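Local coordinates for lumazine-binding protein (Silicibacter pomeroyi DSS-3, PDB 3FKA) that is of unknown function but adopts an NTF2-like fold of the putative lumazine-binding family and may bind a small molecule in the pocket of its curved sheet, at residues A38-H43 with K115-R120; A73-S78 with H87-W92; G81-L86 with T102-E107; R32-K37 with W110-K115. All coordinates share one frame; numbering follows the deposited sequence. Where two conformers were deposited one is given.

Interaction 1 (A38-H43 with K115-R120); sequences ASEVGH and KVYRIR
Tyr117 lays its ring across the backbone of Gly42, whose CA sits over one face, 3.8 Å from the ring centroid, in a CH-pi contact. The ring gets there because chi1 (68°) sets CG between the backbone N and the carbonyl carbon, tipping it over the neighbouring strand; glycine, with no side chain, suits the place beneath it. Glu40 CG meets the same ring obliquely, 3.8 Å from Tyr117 CE2. Beyond it Glu40 runs alongside Lys115, both pointing the same way, and Lys115 NZ meets Glu40 OE2 at 2.9 Å in a salt bridge on the anti side of the carboxylate, 32° out of its plane. Glu40 OE1 turns instead to Asn51 and a bound unknown ligand. The valines Val41 and Val116 fill the other sheet face, where they pack on Val113 of the second subunit. Backbone bonds alternate: Lys115 N to Ser39 O (3.0 Å), Val41 N to Lys115 O (2.9 Å) and Tyr117 N to Val41 O (3.0 Å). Farther on the strands part, and waters bridge His43 N to Tyr117 O and His43 O to Ile119 N. This is a parallel strand pair inside the curved mixed sheet of an NTF2-like fold.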
loop_
_atom_site.group_PDB
_atom_site.type_symbol
_atom_site.label_atom_id
_atom_site.label_comp_id
_atom_site.label_asym_id
_atom_site.label_seq_id
_atom_site.Cartn_x
_atom_site.Cartn_y
_atom_site.Cartn_z
ATOM N N ALA B 38 -13.835 8.592 -17.174
ATOM C CA ALA B 38 -13.517 8.396 -15.769
ATOM C C ALA B 38 -14.780 8.460 -14.911
ATOM O O ALA B 38 -15.772 9.099 -15.290
ATOM C CB ALA B 38 -12.546 9.441 -15.271
ATOM N N SER B 39 -14.719 7.794 -13.769
ATOM C CA SER B 39 -15.809 7.760 -12.807
ATOM C C SER B 39 -15.373 8.255 -11.433
ATOM O O SER B 39 -14.192 8.165 -11.107
ATOM C CB SER B 39 -16.282 6.321 -12.649
ATOM O OG SER B 39 -15.196 5.507 -12.166
ATOM N N GLU B 40 -16.310 8.844 -10.684
ATOM C CA GLU B 40 -16.107 9.253 -9.283
ATOM C C GLU B 40 -17.238 8.532 -8.569
ATOM O O GLU B 40 -18.411 8.834 -8.820
ATOM C CB GLU B 40 -16.186 10.734 -9.037
ATOM C CG GLU B 40 -16.082 11.032 -7.540
ATOM C CD GLU B 40 -16.408 12.429 -7.184
ATOM O OE1 GLU B 40 -17.528 12.863 -7.487
ATOM O OE2 GLU B 40 -15.574 13.063 -6.547
ATOM N N VAL B 41 -16.894 7.630 -7.657
ATOM C CA VAL B 41 -17.867 6.772 -6.989
ATOM C C VAL B 41 -17.717 6.688 -5.481
ATOM O O VAL B 41 -16.626 6.539 -4.968
ATOM C CB VAL B 41 -17.746 5.321 -7.546
ATOM C CG1 VAL B 41 -18.851 4.427 -7.016
ATOM C CG2 VAL B 41 -17.738 5.322 -9.085
ATOM N N GLY B 42 -18.829 6.737 -4.768
ATOM C CA GLY B 42 -18.797 6.585 -3.318
ATOM C C GLY B 42 -20.185 6.731 -2.781
ATOM O O GLY B 42 -21.136 6.879 -3.572
ATOM N N HIS B 43 -20.305 6.614 -1.459
ATOM C CA HIS B 43 -21.572 6.821 -0.772
ATOM C C HIS B 43 -21.612 8.281 -0.336
ATOM O O HIS B 43 -20.644 8.797 0.234
ATOM C CB HIS B 43 -21.797 5.892 0.409
ATOM C CG HIS B 43 -22.073 4.488 -0.001
ATOM N ND1 HIS B 43 -21.208 3.450 0.249
ATOM C CD2 HIS B 43 -23.101 3.965 -0.710
ATOM C CE1 HIS B 43 -21.708 2.341 -0.271
ATOM N NE2 HIS B 43 -22.862 2.627 -0.847
ATOM N N LYS B 115 -11.869 7.328 -9.476
ATOM C CA LYS B 115 -11.715 7.766 -8.099
ATOM C C LYS B 115 -12.847 7.183 -7.268
ATOM O O LYS B 115 -14.001 7.356 -7.617
ATOM C CB LYS B 115 -11.806 9.280 -7.960
ATOM C CG LYS B 115 -11.481 9.816 -6.534
ATOM C CD LYS B 115 -12.198 11.138 -6.226
ATOM C CE LYS B 115 -12.007 12.197 -7.303
ATOM N NZ LYS B 115 -12.759 13.420 -6.948
ATOM N N VAL B 116 -12.509 6.456 -6.193
ATOM C CA VAL B 116 -13.528 5.963 -5.246
ATOM C C VAL B 116 -13.189 6.726 -3.984
ATOM O O VAL B 116 -12.014 7.052 -3.754
ATOM C CB VAL B 116 -13.611 4.437 -4.988
ATOM C CG1 VAL B 116 -14.030 3.705 -6.266
ATOM C CG2 VAL B 116 -12.320 3.889 -4.413
ATOM N N TYR B 117 -14.214 7.075 -3.209
ATOM C CA TYR B 117 -14.008 7.830 -1.999
ATOM C C TYR B 117 -14.951 7.434 -0.885
ATOM O O TYR B 117 -15.998 6.770 -1.103
ATOM C CB TYR B 117 -14.218 9.342 -2.278
ATOM C CG TYR B 117 -15.671 9.655 -2.602
ATOM C CD1 TYR B 117 -16.616 9.892 -1.585
ATOM C CD2 TYR B 117 -16.122 9.634 -3.915
ATOM C CE1 TYR B 117 -17.953 10.106 -1.865
ATOM C CE2 TYR B 117 -17.477 9.878 -4.203
ATOM C CZ TYR B 117 -18.382 10.107 -3.176
ATOM O OH TYR B 117 -19.714 10.348 -3.477
ATOM N N ARG B 118 -14.564 7.799 0.327
ATOM C CA ARG B 118 -15.445 7.637 1.475
ATOM C C ARG B 118 -15.273 8.915 2.286
ATOM O O ARG B 118 -14.187 9.492 2.325
ATOM C CB ARG B 118 -15.219 6.352 2.281
ATOM C CG ARG B 118 -13.970 6.215 3.128
ATOM C CD ARG B 118 -13.984 7.021 4.458
ATOM N NE ARG B 118 -12.770 6.783 5.230
ATOM C CZ ARG B 118 -12.684 6.141 6.398
ATOM N NH1 ARG B 118 -13.739 5.646 7.043
ATOM N NH2 ARG B 118 -11.484 6.010 6.949
ATOM N N ILE B 119 -16.353 9.357 2.905
ATOM C CA ILE B 119 -16.329 10.549 3.732
ATOM C C ILE B 119 -16.113 10.100 5.160
ATOM O O ILE B 119 -16.814 9.214 5.654
ATOM C CB ILE B 119 -17.640 11.336 3.634
ATOM C CG1 ILE B 119 -17.870 11.798 2.198
ATOM C CG2 ILE B 119 -17.586 12.531 4.611
ATOM C CD1 ILE B 119 -19.235 12.347 1.909
ATOM N N ARG B 120 -15.153 10.718 5.849
ATOM C CA ARG B 120 -14.893 10.372 7.245
ATOM C C ARG B 120 -15.915 11.005 8.153
ATOM O O ARG B 120 -16.178 10.442 9.218
ATOM C CB ARG B 120 -13.519 10.826 7.672
ATOM C CG ARG B 120 -12.450 10.075 6.996
ATOM C CD ARG B 120 -11.154 10.535 7.545
ATOM N NE ARG B 120 -10.056 9.753 7.019
ATOM C CZ ARG B 120 -8.778 10.026 7.236
ATOM N NH1 ARG B 120 -8.406 11.058 8.006
ATOM N NH2 ARG B 120 -7.855 9.239 6.696
ATOM O OXT ARG B 120 -16.488 12.056 7.837
HETATM O O HOH W 1 -19.799 10.164 -6.378
HETATM O O HOH W 2 -18.107 5.817 0.227
HETATM O O HOH W 3 -18.776 7.904 2.067
#

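Interaction 2 (A73-S78 with H87-W92); sequences AISSVS and HVENDW
A classic beta bulge interrupts the antiparallel hairpin of strands 72-80 and 83-92, setting Ser75 and Ser76 together opposite His87. His87 O accepts from two donors, Ser75 N at 2.8 Å and Ser76 N at 3.2 Å, the latter lying in the carbonyl plane on a lone pair; His87 N returns a bond to Ser76 O. The extra residue turns Ser75 CB over a face of the imidazole, 3.7 Å from the ring centroid, a CH-pi contact that a small serine allows. On the ring, NE2 is hydrogen-bonded to Asp98, while Phe100 meets the imidazole edge-to-face. Past the bulge the regular ladder resumes, with Ala73 and Glu89 exchanging two backbone bonds. Farther out, Ser76, Val77 and Ser78 pair with a strand of the third subunit, so the sheet continues into it. On the side of the sheet that carries His87 and Glu89, one water links Ser75 OG, 2.9 Å away, to Glu89 OE2, 2.7 Å away.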
loop_
_atom_site.group_PDB
_atom_site.type_symbol
_atom_site.label_atom_id
_atom_site.label_comp_id
_atom_site.label_asym_id
_atom_site.label_seq_id
_atom_site.Cartn_x
_atom_site.Cartn_y
_atom_site.Cartn_z
ATOM N N ALA B 73 -3.070 15.245 1.589
ATOM C CA ALA B 73 -1.890 14.440 1.873
ATOM C C ALA B 73 -1.920 13.176 1.046
ATOM O O ALA B 73 -2.988 12.665 0.778
ATOM C CB ALA B 73 -1.838 14.087 3.353
ATOM N N ILE B 74 -0.753 12.690 0.641
ATOM C CA ILE B 74 -0.631 11.442 -0.094
ATOM C C ILE B 74 -0.305 10.401 0.962
ATOM O O ILE B 74 0.779 10.442 1.552
ATOM C CB ILE B 74 0.446 11.490 -1.182
ATOM C CG1 ILE B 74 0.008 12.447 -2.281
ATOM C CG2 ILE B 74 0.659 10.127 -1.800
ATOM C CD1 ILE B 74 1.109 12.787 -3.305
ATOM N N SER B 75 -1.257 9.515 1.232
ATOM C CA SER B 75 -1.092 8.454 2.209
ATOM C C SER B 75 -0.400 7.250 1.583
ATOM O O SER B 75 0.268 6.516 2.286
ATOM C CB SER B 75 -2.429 8.072 2.832
ATOM O OG SER B 75 -2.892 9.154 3.617
ATOM N N SER B 76 -0.642 6.990 0.296
ATOM C CA SER B 76 0.097 5.927 -0.377
ATOM C C SER B 76 0.068 6.098 -1.884
ATOM O O SER B 76 -0.847 6.730 -2.438
ATOM C CB SER B 76 -0.391 4.513 -0.017
ATOM O OG SER B 76 -1.613 4.198 -0.642
ATOM N N VAL B 77 1.114 5.554 -2.506
ATOM C CA VAL B 77 1.302 5.557 -3.950
ATOM C C VAL B 77 1.894 4.206 -4.302
ATOM O O VAL B 77 2.890 3.816 -3.695
ATOM C CB VAL B 77 2.282 6.629 -4.456
ATOM C CG1 VAL B 77 2.369 6.567 -5.988
ATOM C CG2 VAL B 77 1.881 8.038 -4.007
ATOM N N SER B 78 1.280 3.487 -5.254
ATOM C CA SER B 78 1.763 2.183 -5.719
ATOM C C SER B 78 1.887 2.294 -7.233
ATOM O O SER B 78 0.989 2.837 -7.879
ATOM C CB SER B 78 0.833 1.026 -5.336
ATOM O OG SER B 78 0.757 0.868 -3.930
ATOM N N HIS B 87 -3.659 6.697 -2.637
ATOM C CA HIS B 87 -4.565 6.956 -1.508
ATOM C C HIS B 87 -4.243 8.407 -1.139
ATOM O O HIS B 87 -3.120 8.705 -0.702
ATOM C CB HIS B 87 -4.403 5.998 -0.328
ATOM C CG HIS B 87 -5.163 6.392 0.903
ATOM N ND1 HIS B 87 -4.851 5.906 2.157
ATOM C CD2 HIS B 87 -6.184 7.263 1.083
ATOM C CE1 HIS B 87 -5.686 6.420 3.044
ATOM N NE2 HIS B 87 -6.505 7.247 2.418
ATOM N N VAL B 88 -5.223 9.293 -1.321
ATOM C CA VAL B 88 -5.092 10.683 -1.011
ATOM C C VAL B 88 -6.132 11.115 0.020
ATOM O O VAL B 88 -7.302 10.709 -0.084
ATOM C CB VAL B 88 -5.312 11.587 -2.294
ATOM C CG1 VAL B 88 -5.120 13.093 -1.991
ATOM C CG2 VAL B 88 -4.378 11.160 -3.452
ATOM N N GLU B 89 -5.693 11.868 1.029
ATOM C CA GLU B 89 -6.564 12.446 2.037
ATOM C C GLU B 89 -6.807 13.858 1.598
ATOM O O GLU B 89 -5.862 14.523 1.204
ATOM C CB GLU B 89 -5.913 12.567 3.405
ATOM C CG GLU B 89 -5.534 11.308 4.104
ATOM C CD GLU B 89 -4.932 11.592 5.483
ATOM O OE1 GLU B 89 -4.481 12.723 5.743
ATOM O OE2 GLU B 89 -4.913 10.685 6.330
ATOM N N ASN B 90 -8.046 14.339 1.639
ATOM C CA ASN B 90 -8.268 15.734 1.242
ATOM C C ASN B 90 -9.560 16.293 1.784
ATOM O O ASN B 90 -10.458 15.549 2.109
ATOM C CB ASN B 90 -8.186 15.910 -0.273
ATOM C CG ASN B 90 -9.221 15.141 -1.018
ATOM O OD1 ASN B 90 -10.399 15.450 -0.953
ATOM N ND2 ASN B 90 -8.781 14.205 -1.826
ATOM N N ASP B 91 -9.595 17.612 1.915
ATOM C CA ASP B 91 -10.777 18.312 2.355
ATOM C C ASP B 91 -11.448 18.895 1.133
ATOM O O ASP B 91 -10.779 19.347 0.213
ATOM C CB ASP B 91 -10.475 19.468 3.304
ATOM C CG ASP B 91 -10.084 19.020 4.678
ATOM O OD1 ASP B 91 -10.247 17.837 4.981
ATOM O OD2 ASP B 91 -9.650 19.868 5.485
ATOM N N TRP B 92 -12.768 18.845 1.124
ATOM C CA TRP B 92 -13.560 19.431 0.053
ATOM C C TRP B 92 -14.943 19.739 0.603
ATOM O O TRP B 92 -15.556 18.890 1.245
ATOM C CB TRP B 92 -13.667 18.509 -1.167
ATOM C CG TRP B 92 -14.554 19.098 -2.252
ATOM C CD1 TRP B 92 -14.238 20.108 -3.095
ATOM C CD2 TRP B 92 -15.888 18.697 -2.592
ATOM N NE1 TRP B 92 -15.286 20.370 -3.947
ATOM C CE2 TRP B 92 -16.311 19.513 -3.669
ATOM C CE3 TRP B 92 -16.771 17.733 -2.088
ATOM C CZ2 TRP B 92 -17.579 19.402 -4.250
ATOM C CZ3 TRP B 92 -18.037 17.600 -2.690
ATOM C CH2 TRP B 92 -18.427 18.445 -3.745
HETATM O O HOH W 4 -4.708 8.114 5.656
#

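Interaction 3 (G81-L86 with T102-E107); sequences GDIAML and TVLLHE
Leu104 reaches over the start of the facing strand, its CD1 3.8 Å from Ile83 CG2 and 3.4 Å from Asp82 O, the Ile83 and Leu104 side chains meeting at a slant. Other apolar contacts lie on the opposite sheet face: Leu86 CD2 rests 3.8 Å from Val103 CG2, and Ala84 CB faces Val103 CB at 4.2 Å. Here the small alanine and the branched valine both lie against Leu11 of helix 4-24, so this side belongs to the core between helix and sheet. Hydrogen bonding across the pair is all backbone. Ala84 and Val103 exchange two bonds, Ala84 N to Val103 O at 2.9 Å and Val103 N to Ala84 O at 2.8 Å, and Leu105 N gives a nearly straight bond (175°) to Asp82 O. Polar side chains look to the second subunit instead: Asp82 OD2 bonds His43 of that chain, and Thr102 OG1 its Ser114. On the face of Ile83 and Leu104, Met85, a selenomethionine whose CG lies near Thr102 CG2, packs on its counterpart of the second subunit. These two strands form an antiparallel beta hairpin of the NTF2-like sheet, with one face on the helix and the other in a subunit interface.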
loop_
_atom_site.group_PDB
_atom_site.type_symbol
_atom_site.label_atom_id
_atom_site.label_comp_id
_atom_site.label_asym_id
_atom_site.label_seq_id
_atom_site.Cartn_x
_atom_site.Cartn_y
_atom_site.Cartn_z
ATOM N N GLY B 81 4.775 -0.619 -13.660
ATOM C CA GLY B 81 4.847 -0.216 -15.076
ATOM C C GLY B 81 4.093 1.086 -15.349
ATOM O O GLY B 81 4.401 2.133 -14.765
ATOM N N ASP B 82 3.078 1.010 -16.209
ATOM C CA ASP B 82 2.293 2.186 -16.604
ATOM C C ASP B 82 0.973 2.378 -15.811
ATOM O O ASP B 82 0.116 3.159 -16.255
ATOM C CB ASP B 82 2.086 2.205 -18.134
ATOM C CG ASP B 82 1.312 1.026 -18.670
ATOM O OD1 ASP B 82 0.823 0.203 -17.882
ATOM O OD2 ASP B 82 1.210 0.952 -19.919
ATOM N N ILE B 83 0.800 1.652 -14.701
ATOM C CA ILE B 83 -0.384 1.805 -13.844
ATOM C C ILE B 83 0.020 2.247 -12.438
ATOM O O ILE B 83 1.108 1.911 -11.945
ATOM C CB ILE B 83 -1.314 0.548 -13.809
ATOM C CG1 ILE B 83 -0.595 -0.707 -13.323
ATOM C CG2 ILE B 83 -1.929 0.322 -15.210
ATOM C CD1 ILE B 83 -1.558 -1.876 -12.996
ATOM N N ALA B 84 -0.859 3.023 -11.811
ATOM C CA ALA B 84 -0.634 3.492 -10.446
ATOM C C ALA B 84 -1.938 3.549 -9.693
ATOM O O ALA B 84 -3.025 3.651 -10.303
ATOM C CB ALA B 84 0.032 4.870 -10.414
HETATM N N MSE B 85 -1.832 3.447 -8.378
HETATM C CA MSE B 85 -2.991 3.548 -7.524
HETATM C C MSE B 85 -2.534 4.382 -6.328
HETATM O O MSE B 85 -1.465 4.113 -5.771
HETATM C CB MSE B 85 -3.485 2.165 -7.193
HETATM C CG MSE B 85 -4.796 2.170 -6.535
HETATM SE SE MSE B 85 -5.456 0.356 -6.326
HETATM C CE MSE B 85 -3.895 -0.514 -5.515
ATOM N N LEU B 86 -3.330 5.383 -5.970
ATOM C CA LEU B 86 -2.994 6.342 -4.924
ATOM C C LEU B 86 -4.070 6.487 -3.879
ATOM O O LEU B 86 -5.255 6.446 -4.205
ATOM C CB LEU B 86 -2.845 7.741 -5.544
ATOM C CG LEU B 86 -1.782 8.288 -6.536
ATOM C CD1 LEU B 86 -0.505 8.783 -5.839
ATOM C CD2 LEU B 86 -1.475 7.304 -7.687
ATOM N N THR B 102 -7.158 5.358 -9.450
ATOM C CA THR B 102 -6.474 4.421 -10.358
ATOM C C THR B 102 -5.997 5.386 -11.451
ATOM O O THR B 102 -6.759 6.291 -11.857
ATOM C CB THR B 102 -7.323 3.268 -10.909
ATOM O OG1 THR B 102 -8.546 3.768 -11.457
ATOM C CG2 THR B 102 -7.634 2.293 -9.790
ATOM N N VAL B 103 -4.755 5.211 -11.912
ATOM C CA VAL B 103 -4.141 6.142 -12.858
ATOM C C VAL B 103 -3.380 5.351 -13.904
ATOM O O VAL B 103 -2.825 4.285 -13.586
ATOM C CB VAL B 103 -3.152 7.086 -12.120
ATOM C CG1 VAL B 103 -2.801 8.314 -12.978
ATOM C CG2 VAL B 103 -3.717 7.578 -10.761
ATOM N N LEU B 104 -3.354 5.872 -15.126
ATOM C CA LEU B 104 -2.669 5.237 -16.240
ATOM C C LEU B 104 -1.710 6.221 -16.890
ATOM O O LEU B 104 -2.069 7.375 -17.117
ATOM C CB LEU B 104 -3.654 4.795 -17.302
ATOM C CG LEU B 104 -3.127 4.030 -18.521
ATOM C CD1 LEU B 104 -2.686 2.604 -18.146
ATOM C CD2 LEU B 104 -4.193 3.983 -19.629
ATOM N N LEU B 105 -0.507 5.748 -17.192
ATOM C CA LEU B 105 0.492 6.525 -17.905
ATOM C C LEU B 105 0.123 6.296 -19.358
ATOM O O LEU B 105 0.313 5.189 -19.860
ATOM C CB LEU B 105 1.905 6.033 -17.623
ATOM C CG LEU B 105 3.047 6.664 -18.434
ATOM C CD1 LEU B 105 3.156 8.153 -18.224
ATOM C CD2 LEU B 105 4.349 5.969 -18.050
ATOM N N HIS B 106 -0.347 7.333 -20.040
ATOM C CA HIS B 106 -0.796 7.188 -21.420
ATOM C C HIS B 106 -0.316 8.372 -22.246
ATOM O O HIS B 106 -0.503 9.530 -21.850
ATOM C CB HIS B 106 -2.314 7.069 -21.432
ATOM C CG HIS B 106 -2.900 6.933 -22.797
ATOM N ND1 HIS B 106 -2.689 5.823 -23.591
ATOM C CD2 HIS B 106 -3.731 7.741 -23.487
ATOM C CE1 HIS B 106 -3.325 5.988 -24.738
ATOM N NE2 HIS B 106 -3.968 7.140 -24.700
ATOM N N GLU B 107 0.305 8.070 -23.384
ATOM C CA GLU B 107 0.850 9.107 -24.268
ATOM C C GLU B 107 1.803 10.074 -23.524
ATOM O O GLU B 107 1.740 11.291 -23.705
ATOM C CB GLU B 107 -0.286 9.843 -24.968
ATOM C CG GLU B 107 -1.089 8.906 -25.821
ATOM C CD GLU B 107 -2.231 9.563 -26.548
ATOM O OE1 GLU B 107 -2.611 10.722 -26.253
ATOM O OE2 GLU B 107 -2.755 8.859 -27.425
#

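Interaction 4 (R32-K37 with W110-K115); sequences RIFFGK and WRIVSK. With EDO (1,2-ethanediol), chain R; EDO (1,2-ethanediol), chain Q.
The Phe35 ring carries Arg111 CD over the centre of one face, 3.8 Å from its centroid in a CH-pi contact, and has the Ile112 carbonyl carbon in plane at its edge. Arg111 in turn has Phe35 CA over its guanidinium, whose plane lies 40° from that of the Phe35 ring. The arginine, stretched out from CG to NE, carries its head to the end of helix 27-33: NE makes a weak bond to Arg32 O (2.9 Å) and NH2 bonds Glu31 O. On the Phe34 ring, Ile112 CD1 covers one face, 3.9 Å from the centroid, while Ile112 CG2 touches Phe34 CE2 at 3.5 Å. In this NTF2-like chain helix 27-33 gives way here to a weakly bonded strand, 34-35, paired briefly and in parallel with strand 109-119: Ile112 N binds Ile33 O (2.7 Å) and Phe35 N binds Ile112 O (3.1 Å). Greasy residues suit it, for Phe56 meets Phe34 edge-to-face and Trp50 of the second subunit meets Phe35. At the exposed corner Lys37 N bonds O2 of an ethanediol; a second gives a bond to Trp110 O, both probably from the crystallisation liquor.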
loop_
_atom_site.group_PDB
_atom_site.type_symbol
_atom_site.label_atom_id
_atom_site.label_comp_id
_atom_site.label_asym_id
_atom_site.label_seq_id
_atom_site.Cartn_x
_atom_site.Cartn_y
_atom_site.Cartn_z
ATOM N N ARG B 32 -8.477 17.801 -18.344
ATOM C CA ARG B 32 -7.145 17.383 -18.757
ATOM C C ARG B 32 -6.674 16.181 -17.957
ATOM O O ARG B 32 -6.203 15.230 -18.525
ATOM C CB ARG B 32 -6.113 18.504 -18.575
ATOM C CG ARG B 32 -4.652 18.098 -18.860
ATOM C CD ARG B 32 -3.673 19.215 -18.525
ATOM N NE ARG B 32 -2.289 18.755 -18.680
ATOM C CZ ARG B 32 -1.595 18.691 -19.828
ATOM N NH1 ARG B 32 -2.126 19.042 -21.005
ATOM N NH2 ARG B 32 -0.337 18.260 -19.803
ATOM N N ILE B 33 -6.818 16.244 -16.637
ATOM C CA ILE B 33 -6.317 15.168 -15.736
ATOM C C ILE B 33 -7.138 13.896 -15.522
ATOM O O ILE B 33 -6.606 12.905 -14.971
ATOM C CB ILE B 33 -5.924 15.789 -14.372
ATOM C CG1 ILE B 33 -7.136 16.215 -13.530
ATOM C CG2 ILE B 33 -4.897 16.936 -14.653
ATOM C CD1 ILE B 33 -6.753 16.783 -12.176
ATOM N N PHE B 34 -8.409 13.955 -15.909
ATOM C CA PHE B 34 -9.329 12.825 -15.843
ATOM C C PHE B 34 -9.705 12.427 -17.260
ATOM O O PHE B 34 -10.041 13.301 -18.086
ATOM C CB PHE B 34 -10.631 13.161 -15.120
ATOM C CG PHE B 34 -10.535 13.209 -13.628
ATOM C CD1 PHE B 34 -10.274 14.401 -12.962
ATOM C CD2 PHE B 34 -10.743 12.064 -12.878
ATOM C CE1 PHE B 34 -10.188 14.448 -11.586
ATOM C CE2 PHE B 34 -10.660 12.113 -11.483
ATOM C CZ PHE B 34 -10.395 13.306 -10.845
ATOM N N PHE B 35 -9.647 11.122 -17.545
ATOM C CA PHE B 35 -10.104 10.582 -18.805
ATOM C C PHE B 35 -11.583 10.902 -18.997
ATOM O O PHE B 35 -12.336 10.998 -18.019
ATOM C CB PHE B 35 -9.932 9.056 -18.870
ATOM C CG PHE B 35 -8.545 8.608 -19.229
ATOM C CD1 PHE B 35 -8.176 8.560 -20.566
ATOM C CD2 PHE B 35 -7.626 8.198 -18.277
ATOM C CE1 PHE B 35 -6.904 8.121 -20.961
ATOM C CE2 PHE B 35 -6.337 7.748 -18.676
ATOM C CZ PHE B 35 -5.990 7.734 -20.016
ATOM N N GLY B 36 -11.998 11.039 -20.250
ATOM C CA GLY B 36 -13.396 11.299 -20.586
ATOM C C GLY B 36 -14.381 10.340 -19.952
ATOM O O GLY B 36 -15.419 10.765 -19.475
ATOM N N LYS B 37 -14.012 9.058 -19.911
ATOM C CA LYS B 37 -14.836 7.997 -19.346
ATOM C C LYS B 37 -14.526 7.688 -17.874
ATOM O O LYS B 37 -14.977 6.658 -17.346
ATOM C CB LYS B 37 -14.708 6.727 -20.202
ATOM C CG LYS B 37 -15.204 6.838 -21.620
ATOM C CD LYS B 37 -15.077 5.473 -22.291
ATOM C CE LYS B 37 -15.448 5.527 -23.734
ATOM N NZ LYS B 37 -15.268 4.198 -24.431
ATOM N N TRP B 110 0.547 10.831 -16.880
ATOM C CA TRP B 110 -0.347 10.130 -15.956
ATOM C C TRP B 110 -1.703 10.805 -15.976
ATOM O O TRP B 110 -1.772 12.043 -15.873
ATOM C CB TRP B 110 0.246 10.096 -14.555
ATOM C CG TRP B 110 1.485 9.262 -14.457
ATOM C CD1 TRP B 110 2.777 9.686 -14.575
ATOM C CD2 TRP B 110 1.540 7.857 -14.235
ATOM N NE1 TRP B 110 3.643 8.621 -14.415
ATOM C CE2 TRP B 110 2.904 7.483 -14.217
ATOM C CE3 TRP B 110 0.569 6.863 -14.076
ATOM C CZ2 TRP B 110 3.318 6.164 -14.016
ATOM C CZ3 TRP B 110 0.990 5.546 -13.861
ATOM C CH2 TRP B 110 2.346 5.214 -13.824
ATOM N N ARG B 111 -2.776 10.016 -16.114
ATOM C CA ARG B 111 -4.132 10.568 -16.208
ATOM C C ARG B 111 -5.050 9.649 -15.402
ATOM O O ARG B 111 -4.910 8.422 -15.437
ATOM C CB ARG B 111 -4.539 10.709 -17.668
ATOM C CG ARG B 111 -5.718 11.608 -17.907
ATOM C CD ARG B 111 -5.969 11.724 -19.388
ATOM N NE ARG B 111 -7.023 12.696 -19.651
ATOM C CZ ARG B 111 -7.739 12.768 -20.763
ATOM N NH1 ARG B 111 -7.608 11.882 -21.743
ATOM N NH2 ARG B 111 -8.670 13.715 -20.861
ATOM N N ILE B 112 -5.985 10.250 -14.689
ATOM C CA ILE B 112 -6.847 9.519 -13.759
ATOM C C ILE B 112 -7.978 8.755 -14.452
ATOM O O ILE B 112 -8.755 9.312 -15.241
ATOM C CB ILE B 112 -7.424 10.448 -12.691
ATOM C CG1 ILE B 112 -6.314 11.195 -11.938
ATOM C CG2 ILE B 112 -8.281 9.608 -11.728
ATOM C CD1 ILE B 112 -6.834 12.364 -11.047
ATOM N N VAL B 113 -8.054 7.469 -14.132
ATOM C CA VAL B 113 -9.037 6.554 -14.677
ATOM C C VAL B 113 -10.300 6.514 -13.811
ATOM O O VAL B 113 -11.415 6.500 -14.343
ATOM C CB VAL B 113 -8.436 5.134 -14.844
ATOM C CG1 VAL B 113 -9.528 4.098 -15.280
ATOM C CG2 VAL B 113 -7.278 5.183 -15.837
ATOM N N SER B 114 -10.122 6.507 -12.490
ATOM C CA SER B 114 -11.248 6.453 -11.588
ATOM C C SER B 114 -10.857 6.908 -10.211
ATOM O O SER B 114 -9.685 6.871 -9.845
ATOM C CB SER B 114 -11.773 5.006 -11.477
ATOM O OG SER B 114 -12.910 4.917 -10.611
ATOM N N LYS B 115 -11.869 7.328 -9.476
ATOM C CA LYS B 115 -11.715 7.766 -8.099
ATOM C C LYS B 115 -12.847 7.183 -7.268
ATOM O O LYS B 115 -14.001 7.356 -7.617
ATOM C CB LYS B 115 -11.806 9.280 -7.960
ATOM C CG LYS B 115 -11.481 9.816 -6.534
ATOM C CD LYS B 115 -12.198 11.138 -6.226
ATOM C CE LYS B 115 -12.007 12.197 -7.303
ATOM N NZ LYS B 115 -12.759 13.420 -6.948
HETATM C C1 EDO R . -10.903 7.139 -23.716
HETATM O O1 EDO R . -9.849 8.107 -23.904
HETATM C C2 EDO R . -11.294 7.045 -22.242
HETATM O O2 EDO R . -12.098 8.147 -21.828
HETATM C C1 EDO Q . -3.131 14.824 -19.953
HETATM O O1 EDO Q . -2.916 13.643 -20.750
HETATM C C2 EDO Q . -3.061 14.501 -18.475
HETATM O O2 EDO Q . -1.934 13.675 -18.215
HETATM O O HOH W 5 -10.460 11.099 -22.840
#

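How the interactions relate
All four contacts reach one mixed sheet. Interactions 1 and 4 share Lys115 and follow strand 109-119, their centres about 14 Å apart; Ser39 OG and Ser114 OG, 2.8 Å apart, probably hydrogen-bond between them. Interactions 3 and 4 are joined by probable backbone bonds such as Leu104 O to Arg111 N (2.9 Å). Interactions 2 and 3 share strand 83-92 and are linked by a probable hydrogen bond from Ser78 N to Met85 O, 2.9 Å. Interaction 2 reaches interaction 1 by the Arg120 NH2 to Glu89 OE2 salt bridge (3.3 Å). An unknown ligand, probably from the crystallisation liquor, has its nearest atoms about 3 Å from the side chains of Glu40 and Lys115; such molecules often mark pockets. Every contact also touches the second subunit.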